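Local coordinates for acetyltransferase (Agrobacterium tumefaciens, PDB 2DXQ), which probably transfers an acetyl group from acetyl-coenzyme A to an acceptor that has not been identified, as GNAT-family acetyltransferases do, at residues H130-Y133 against E134-F138; E91-G95 against R96-R100. All coordinates share one frame; numbering follows the deposited sequence.

Contact 1: H130-Y133 against E134-F138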
loop_
_atom_site.group_PDB
_atom_site.type_symbol
_atom_site.label_atom_id
_atom_site.label_comp_id
_atom_site.label_asym_id
_atom_site.label_seq_id
_atom_site.Cartn_x
_atom_site.Cartn_y
_atom_site.Cartn_z
ATOM N N HIS A 130 -7.079 -3.545 17.068
ATOM C CA HIS A 130 -7.877 -2.486 16.476
ATOM C C HIS A 130 -7.861 -1.237 17.343
ATOM O O HIS A 130 -7.710 -0.136 16.826
ATOM C CB HIS A 130 -9.315 -2.967 16.275
ATOM C CG HIS A 130 -9.436 -4.120 15.329
ATOM N ND1 HIS A 130 -10.646 -4.536 14.819
ATOM C CD2 HIS A 130 -8.498 -4.933 14.787
ATOM C CE1 HIS A 130 -10.447 -5.562 14.007
ATOM N NE2 HIS A 130 -9.150 -5.813 13.960
ATOM N N ALA A 131 -8.033 -1.410 18.661
ATOM C CA ALA A 131 -8.002 -0.279 19.597
ATOM C C ALA A 131 -6.640 0.416 19.536
ATOM O O ALA A 131 -6.547 1.646 19.637
ATOM C CB ALA A 131 -8.261 -0.757 21.022
ATOM N N PHE A 132 -5.590 -0.389 19.390
ATOM C CA PHE A 132 -4.240 0.144 19.298
ATOM C C PHE A 132 -4.148 1.077 18.108
ATOM O O PHE A 132 -3.621 2.175 18.239
ATOM C CB PHE A 132 -3.184 -0.967 19.186
ATOM C CG PHE A 132 -1.854 -0.475 18.679
ATOM C CD1 PHE A 132 -1.011 0.273 19.508
ATOM C CD2 PHE A 132 -1.458 -0.725 17.363
ATOM C CE1 PHE A 132 0.214 0.769 19.032
ATOM C CE2 PHE A 132 -0.237 -0.237 16.870
ATOM C CZ PHE A 132 0.606 0.508 17.701
ATOM N N TYR A 133 -4.653 0.645 16.949
ATOM C CA TYR A 133 -4.584 1.516 15.778
ATOM C C TYR A 133 -5.393 2.795 15.952
ATOM O O TYR A 133 -4.971 3.863 15.502
ATOM C CB TYR A 133 -4.952 0.772 14.491
ATOM C CG TYR A 133 -3.858 -0.200 14.073
ATOM C CD1 TYR A 133 -2.548 0.253 13.849
ATOM C CD2 TYR A 133 -4.119 -1.561 13.943
ATOM C CE1 TYR A 133 -1.528 -0.636 13.494
ATOM C CE2 TYR A 133 -3.101 -2.466 13.561
ATOM C CZ TYR A 133 -1.816 -1.984 13.345
ATOM O OH TYR A 133 -0.800 -2.858 12.986
ATOM N N GLU A 134 -6.550 2.698 16.609
ATOM C CA GLU A 134 -7.340 3.896 16.893
ATOM C C GLU A 134 -6.556 4.863 17.787
ATOM O O GLU A 134 -6.600 6.068 17.586
ATOM C CB GLU A 134 -8.688 3.528 17.507
ATOM C CG GLU A 134 -9.605 2.819 16.475
ATOM C CD GLU A 134 -10.871 2.249 17.065
ATOM O OE1 GLU A 134 -10.938 2.079 18.303
ATOM O OE2 GLU A 134 -11.796 1.946 16.274
ATOM N N SER A 135 -5.802 4.318 18.731
ATOM C CA SER A 135 -4.987 5.133 19.638
ATOM C C SER A 135 -3.834 5.835 18.914
ATOM O O SER A 135 -3.269 6.800 19.442
ATOM C CB SER A 135 -4.462 4.292 20.807
ATOM O OG SER A 135 -3.359 3.473 20.459
ATOM N N CYS A 136 -3.502 5.363 17.708
ATOM C CA CYS A 136 -2.483 5.992 16.857
ATOM C C CYS A 136 -3.071 7.103 16.002
ATOM O O CYS A 136 -2.339 7.804 15.291
ATOM C CB CYS A 136 -1.807 4.948 15.946
ATOM S SG CYS A 136 -0.831 3.736 16.832
ATOM N N GLY A 137 -4.393 7.253 16.049
ATOM C CA GLY A 137 -5.066 8.284 15.250
ATOM C C GLY A 137 -5.850 7.750 14.061
ATOM O O GLY A 137 -6.578 8.511 13.397
ATOM N N PHE A 138 -5.703 6.458 13.767
ATOM C CA PHE A 138 -6.490 5.841 12.676
ATOM C C PHE A 138 -7.976 5.768 13.017
ATOM O O PHE A 138 -8.358 5.588 14.183
ATOM C CB PHE A 138 -6.014 4.418 12.386
ATOM C CG PHE A 138 -4.731 4.332 11.606
ATOM C CD1 PHE A 138 -4.702 4.641 10.237
ATOM C CD2 PHE A 138 -3.557 3.922 12.224
ATOM C CE1 PHE A 138 -3.509 4.546 9.492
ATOM C CE2 PHE A 138 -2.353 3.813 11.474
ATOM C CZ PHE A 138 -2.331 4.127 10.131
#

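Contact 2: E91-G95 against R96-R100. With PO4 (phosphate ion), chain C.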
loop_
_atom_site.group_PDB
_atom_site.type_symbol
_atom_site.label_atom_id
_atom_site.label_comp_id
_atom_site.label_asym_id
_atom_site.label_seq_id
_atom_site.Cartn_x
_atom_site.Cartn_y
_atom_site.Cartn_z
ATOM N N GLU A 91 5.502 -9.109 22.897
ATOM C CA GLU A 91 4.806 -9.597 24.129
ATOM C C GLU A 91 5.306 -8.660 25.223
ATOM O O GLU A 91 4.523 -8.229 26.094
ATOM C CB GLU A 91 5.095 -11.065 24.415
ATOM N N ALA A 92 6.611 -8.383 25.280
ATOM C CA ALA A 92 7.477 -8.698 26.422
ATOM C C ALA A 92 7.710 -7.187 26.698
ATOM O O ALA A 92 8.284 -6.771 27.726
ATOM C CB ALA A 92 8.773 -9.327 26.024
ATOM N N ARG A 93 7.233 -6.371 25.743
ATOM C CA ARG A 93 7.141 -4.900 25.880
ATOM C C ARG A 93 5.716 -4.342 25.702
ATOM O O ARG A 93 5.532 -3.157 25.395
ATOM C CB ARG A 93 8.112 -4.194 24.926
ATOM C CG ARG A 93 9.587 -4.498 25.163
ATOM C CD ARG A 93 10.100 -3.991 26.547
ATOM N NE ARG A 93 11.544 -4.199 26.671
ATOM C CZ ARG A 93 12.134 -5.345 27.019
ATOM N NH1 ARG A 93 11.417 -6.428 27.326
ATOM N NH2 ARG A 93 13.453 -5.413 27.068
ATOM N N ARG A 94 4.718 -5.190 25.943
ATOM C CA ARG A 94 3.309 -4.812 25.884
ATOM C C ARG A 94 3.028 -3.663 26.825
ATOM O O ARG A 94 3.408 -3.684 28.008
ATOM C CB ARG A 94 2.407 -6.008 26.238
ATOM C CG ARG A 94 0.901 -5.727 26.196
ATOM C CD ARG A 94 0.088 -7.011 26.341
ATOM N NE ARG A 94 -1.297 -6.818 25.910
ATOM C CZ ARG A 94 -1.891 -7.496 24.929
ATOM N NH1 ARG A 94 -1.238 -8.450 24.272
ATOM N NH2 ARG A 94 -3.154 -7.235 24.620
ATOM N N GLY A 95 2.375 -2.651 26.284
ATOM C CA GLY A 95 1.961 -1.512 27.064
ATOM C C GLY A 95 3.081 -0.570 27.428
ATOM O O GLY A 95 2.938 0.195 28.376
ATOM N N ARG A 96 4.203 -0.625 26.702
ATOM C CA ARG A 96 5.272 0.353 26.938
ATOM C C ARG A 96 5.250 1.494 25.930
ATOM O O ARG A 96 5.924 2.517 26.123
ATOM C CB ARG A 96 6.656 -0.310 26.977
ATOM C CG ARG A 96 6.774 -1.447 27.980
ATOM C CD ARG A 96 6.588 -0.954 29.420
ATOM N NE ARG A 96 6.823 -2.039 30.377
ATOM C CZ ARG A 96 6.739 -1.917 31.700
ATOM N NH1 ARG A 96 6.414 -0.750 32.250
ATOM N NH2 ARG A 96 6.976 -2.969 32.475
ATOM N N GLY A 97 4.481 1.332 24.853
ATOM C CA GLY A 97 4.288 2.437 23.928
ATOM C C GLY A 97 5.153 2.453 22.677
ATOM O O GLY A 97 4.970 3.321 21.829
ATOM N N TYR A 98 6.070 1.491 22.547
ATOM C CA TYR A 98 7.017 1.510 21.423
ATOM C C TYR A 98 6.308 1.374 20.080
ATOM O O TYR A 98 6.691 2.026 19.114
ATOM C CB TYR A 98 8.037 0.378 21.547
ATOM C CG TYR A 98 9.013 0.505 22.702
ATOM C CD1 TYR A 98 9.827 1.626 22.840
ATOM C CD2 TYR A 98 9.159 -0.532 23.621
ATOM C CE1 TYR A 98 10.764 1.721 23.890
ATOM C CE2 TYR A 98 10.084 -0.436 24.685
ATOM C CZ TYR A 98 10.871 0.689 24.803
ATOM O OH TYR A 98 11.796 0.760 25.837
ATOM N N GLY A 99 5.304 0.497 20.013
ATOM C CA GLY A 99 4.463 0.408 18.795
ATOM C C GLY A 99 3.781 1.729 18.441
ATOM O O GLY A 99 3.808 2.168 17.281
ATOM N N ARG A 100 3.157 2.366 19.427
ATOM C CA ARG A 100 2.508 3.654 19.194
ATOM C C ARG A 100 3.524 4.684 18.696
ATOM O O ARG A 100 3.235 5.443 17.770
ATOM C CB ARG A 100 1.745 4.139 20.446
ATOM C CG ARG A 100 0.697 5.267 20.197
ATOM C CD ARG A 100 -0.543 5.108 21.151
ATOM N NE ARG A 100 -0.049 4.473 22.328
ATOM C CZ ARG A 100 -0.448 3.365 22.926
ATOM N NH1 ARG A 100 -1.526 2.626 22.600
ATOM N NH2 ARG A 100 0.283 3.048 23.952
HETATM P P PO4 C . 2.579 -0.587 22.314
HETATM O O1 PO4 C . 2.511 -0.640 23.815
HETATM O O2 PO4 C . 1.277 -1.260 21.831
HETATM O O3 PO4 C . 2.570 0.842 21.845
HETATM O O4 PO4 C . 3.723 -1.371 21.770
HETATM O O HOH W 1 7.798 -4.329 29.653
HETATM O O HOH W 2 5.887 -1.604 23.322
#

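Contact 1: H130-Y133 against E134-F138
C136 sets its sulfur over one face of the F132 ring, about one helical turn back along the chain. SG is 4.0 Å from the centroid of the F132 ring and 24° off the ring normal, a Cys sulfur-aromatic contact. It is displaced toward the rim, and the atom it meets most closely is F132 CZ, at 3.6 Å. The F132 ring reaches this place because its CG is anti to the backbone N (chi1 163°).

The carbonyl of F132 is engaged as well. S135 OG folds back along the helix and donates to F132 O at 2.6 Å, tilted slightly from the carbonyl plane. C136 N adds a weak bond to the same oxygen.

Y133 and F138 point the same way and lie side by side. Y133 CB meets F138 CD2 at 4.1 Å. Y133 O lies at the edge of the F138 ring, near its plane. This oxygen accepts two backbone bonds from opposite faces of its plane. C136 N stands well above that plane at 3.0 Å from Y133 O, while F138 N is only tilted from it at 3.2 Å. The bond from F138 N, together with G137 N to E134 O, forms a Schellman motif. G137 has positive phi, which turns the chain out of the helix.

Y133 and F138 face the sheet, touching L120 of strand 117-122 and, respectively, V87 and I84 of strand 81-88. C136 and F138 also pack on V103 of helix 98-112. E134 packs on F145 of the second subunit, so the helix end also borders the subunit interface.

Contact 2: E91-G95 against R96-R100
R96 N donates a hydrogen bond to R93 O at 3.1 Å and closes a type II beta turn. G95, with positive phi, sits within that turn. The segment from R94 to G99 matches the R-x-x-G-x-G loop of GNAT enzymes, which in this family cradles the pyrophosphate of acetyl-coenzyme A. Here a phosphate ion, probably from the crystallisation liquor, lies in the loop and may mark that site.

Backbone amides form the first shell. G97 N, at the N-cap position, donates to O1 of the phosphate at 3.0 Å, and G95 N adds a weak bond to the same oxygen. G99 N binds phosphate O4 at 3.0 Å. R100 N binds phosphate O3 at 2.9 Å with a nearly straight bond (160°). The last two amides belong to the first turn of helix 98-112, so the helix N terminus would probably favour the anion. The R100 chain bends at chi2 and chi3 and brings one face of its guanidinium over phosphate O3.

Water 2 completes this shell and links it to the turn. It donates to phosphate O4 at 2.7 Å and to R93 O, and it accepts from Y98 N. The turn carbonyl is thereby tied to both the helix start and the anion.

Farther out, R93 crosses Y98, their guanidinium and ring planes 47° apart. R93 CD meets the edge of the ring at Y98 CE2, 4.0 Å away. E58 holds both polar ends: its OE1 makes a salt bridge with R93 NE and a hydrogen bond with Y98 OH. R93 NH1 donates to A92 O from one side of the carbonyl plane. Water 1 donates to the same oxygen from the opposite side and accepts from R96 NE at 2.6 Å.

From the N terminus, contact 2 comes first. Residues 91-100 close the loop that follows strand 81-88 and lead into helix 98-112. The chain then runs through strand 117-122 to helix 127-135, where contact 1 ends the helix and turns toward strand 139-148. The two contacts are in series, neither nested nor crossed, with centres about 14 Å apart. They still touch in space. R100 NH1 probably hydrogen-bonds S135 OG at 2.9 Å, and F132 CE1 packs on R100 N at 3.4 Å. The start of one helix is thus tied to the end of the other, with F132 beside the phosphate loop.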